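Local coordinates for protein Succinylglutamatedesuccinylase/aspartoacylase (Rhodobacter sphaeroides 2.4.1, PDB 3CDX) that probably hydrolyses non-peptide carbon-nitrogen bonds in linear amides as a presumably metal-dependent member of the succinylglutamate desuccinylase/aspartoacylase family, and carries a bound calcium ion in this crystal, at residues Arg88-Pro93 against Leu139-Ile144. Sequence-based numbering, arbitrary orientation.
Sequences RVIMLP and LPMADI
Arg88, reaching from its strand toward Met141, is held by two hydrogen bonds, NE to Thr55 OG1 and NH2 to Phe17 O. From NH1 to Met141 O the distance is 3.5 Å, a loose polar approach and not a hydrogen bond. Met141 CB lies over one face of the guanidinium, 3.9 Å from NH1, while its SD passes 4.0 Å from NH2. A long, flat cationic group suits this place because its N-H groups can bond to acceptors while one face takes aliphatic cover. Its extended start (chi1 -172°) carries the chain off the strand, and a bend at chi3 (47°) sets it across Met141 at about a right angle. In this zinc-exopeptidase-like catalytic domain, strand 87-92 runs parallel to strand 55-60, which also pairs with strand 144-148. The 3-10 turn 139-141, closed by Ala142 N to Leu139 O, leads from helix 126-138 toward that last strand. Unbranched and flexible, Met141 bends at chi3 (-73°) and brings CE within 4.0 Å of Ile90 CD1, the end of the longer branch of a beta-branched residue well suited to a strand. Shortening Met141 to an alanine keeps CB over the guanidinium but is likely to open a gap beside Ile90 CD1 and Arg88 NH2.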
loop_
_atom_site.group_PDB
_atom_site.type_symbol
_atom_site.label_atom_id
_atom_site.label_comp_id
_atom_site.label_asym_id
_atom_site.label_seq_id
_atom_site.Cartn_x
_atom_site.Cartn_y
_atom_site.Cartn_z
ATOM N N ARG A 88 -42.554 4.557 -16.720
ATOM C CA ARG A 88 -41.210 3.983 -16.871
ATOM C C ARG A 88 -40.456 4.016 -15.554
ATOM O O ARG A 88 -40.433 5.048 -14.870
ATOM C CB ARG A 88 -40.416 4.698 -17.970
ATOM C CG ARG A 88 -39.072 4.009 -18.312
ATOM C CD ARG A 88 -38.388 4.589 -19.558
ATOM N NE ARG A 88 -38.377 6.047 -19.506
ATOM C CZ ARG A 88 -37.916 6.836 -20.468
ATOM N NH1 ARG A 88 -37.981 8.150 -20.312
ATOM N NH2 ARG A 88 -37.399 6.328 -21.582
ATOM N N VAL A 89 -39.870 2.860 -15.216
ATOM C CA VAL A 89 -39.020 2.671 -14.026
ATOM C C VAL A 89 -37.605 2.245 -14.482
ATOM O O VAL A 89 -37.444 1.238 -15.172
ATOM C CB VAL A 89 -39.598 1.621 -13.061
ATOM C CG1 VAL A 89 -38.776 1.563 -11.752
ATOM C CG2 VAL A 89 -41.100 1.939 -12.744
ATOM N N ILE A 90 -36.619 3.061 -14.116
ATOM C CA ILE A 90 -35.192 2.771 -14.328
ATOM C C ILE A 90 -34.511 2.508 -12.977
ATOM O O ILE A 90 -34.559 3.357 -12.079
ATOM C CB ILE A 90 -34.528 3.923 -15.095
ATOM C CG1 ILE A 90 -35.259 4.129 -16.442
ATOM C CG2 ILE A 90 -32.957 3.660 -15.315
ATOM C CD1 ILE A 90 -34.988 5.439 -17.096
ATOM N N MET A 91 -33.865 1.347 -12.850
ATOM C CA MET A 91 -33.335 0.829 -11.564
ATOM C C MET A 91 -31.859 0.498 -11.691
ATOM O O MET A 91 -31.494 -0.358 -12.483
ATOM C CB MET A 91 -34.126 -0.408 -11.104
ATOM C CG MET A 91 -35.605 -0.044 -10.703
ATOM S SD MET A 91 -36.802 -1.419 -10.624
ATOM C CE MET A 91 -36.821 -1.875 -12.361
ATOM N N LEU A 92 -31.017 1.248 -10.963
ATOM C CA LEU A 92 -29.565 0.979 -10.879
ATOM C C LEU A 92 -29.293 0.759 -9.435
ATOM O O LEU A 92 -28.980 1.708 -8.737
ATOM C CB LEU A 92 -28.699 2.153 -11.416
ATOM C CG LEU A 92 -28.665 2.258 -12.947
ATOM C CD1 LEU A 92 -29.938 2.955 -13.478
ATOM C CD2 LEU A 92 -27.427 2.991 -13.491
ATOM N N PRO A 93 -29.421 -0.494 -8.960
ATOM C CA PRO A 93 -29.265 -0.744 -7.527
ATOM C C PRO A 93 -27.829 -0.659 -7.048
ATOM O O PRO A 93 -27.603 -0.538 -5.858
ATOM C CB PRO A 93 -29.706 -2.197 -7.380
ATOM C CG PRO A 93 -29.374 -2.815 -8.712
ATOM C CD PRO A 93 -29.717 -1.742 -9.708
ATOM N N LEU A 139 -29.793 10.257 -15.966
ATOM C CA LEU A 139 -30.605 11.274 -15.246
ATOM C C LEU A 139 -31.605 12.133 -16.075
ATOM O O LEU A 139 -32.727 12.344 -15.618
ATOM C CB LEU A 139 -29.718 12.144 -14.364
ATOM C CG LEU A 139 -30.386 13.212 -13.524
ATOM C CD1 LEU A 139 -31.525 12.544 -12.685
ATOM C CD2 LEU A 139 -29.364 13.984 -12.665
ATOM N N PRO A 140 -31.226 12.598 -17.290
ATOM C CA PRO A 140 -32.211 13.386 -18.061
ATOM C C PRO A 140 -33.516 12.645 -18.394
ATOM O O PRO A 140 -34.493 13.276 -18.771
ATOM C CB PRO A 140 -31.446 13.732 -19.371
ATOM C CG PRO A 140 -29.969 13.655 -18.949
ATOM C CD PRO A 140 -29.942 12.484 -18.016
ATOM N N MET A 141 -33.531 11.318 -18.326
ATOM C CA MET A 141 -34.776 10.568 -18.634
ATOM C C MET A 141 -35.835 10.655 -17.513
ATOM O O MET A 141 -36.977 10.308 -17.723
ATOM C CB MET A 141 -34.469 9.106 -18.927
ATOM C CG MET A 141 -33.869 8.832 -20.344
ATOM S SD MET A 141 -33.545 7.075 -20.628
ATOM C CE MET A 141 -32.104 6.754 -19.608
ATOM N N ALA A 142 -35.452 11.136 -16.329
ATOM C CA ALA A 142 -36.302 11.062 -15.129
ATOM C C ALA A 142 -37.183 12.260 -14.877
ATOM O O ALA A 142 -36.784 13.391 -15.089
ATOM C CB ALA A 142 -35.453 10.824 -13.877
ATOM N N ASP A 143 -38.354 11.962 -14.324
ATOM C CA ASP A 143 -39.298 12.924 -13.787
ATOM C C ASP A 143 -39.106 13.053 -12.280
ATOM O O ASP A 143 -39.304 14.133 -11.688
ATOM C CB ASP A 143 -40.707 12.403 -14.108
ATOM C CG ASP A 143 -40.977 12.458 -15.593
ATOM O OD1 ASP A 143 -40.978 13.575 -16.122
ATOM O OD2 ASP A 143 -41.084 11.418 -16.254
ATOM N N ILE A 144 -38.724 11.931 -11.658
ATOM C CA ILE A 144 -38.333 11.950 -10.250
ATOM C C ILE A 144 -37.160 10.985 -10.014
ATOM O O ILE A 144 -37.090 9.938 -10.633
ATOM C CB ILE A 144 -39.541 11.618 -9.316
ATOM C CG1 ILE A 144 -39.105 11.668 -7.832
ATOM C CG2 ILE A 144 -40.154 10.268 -9.690
ATOM C CD1 ILE A 144 -40.223 11.449 -6.875
#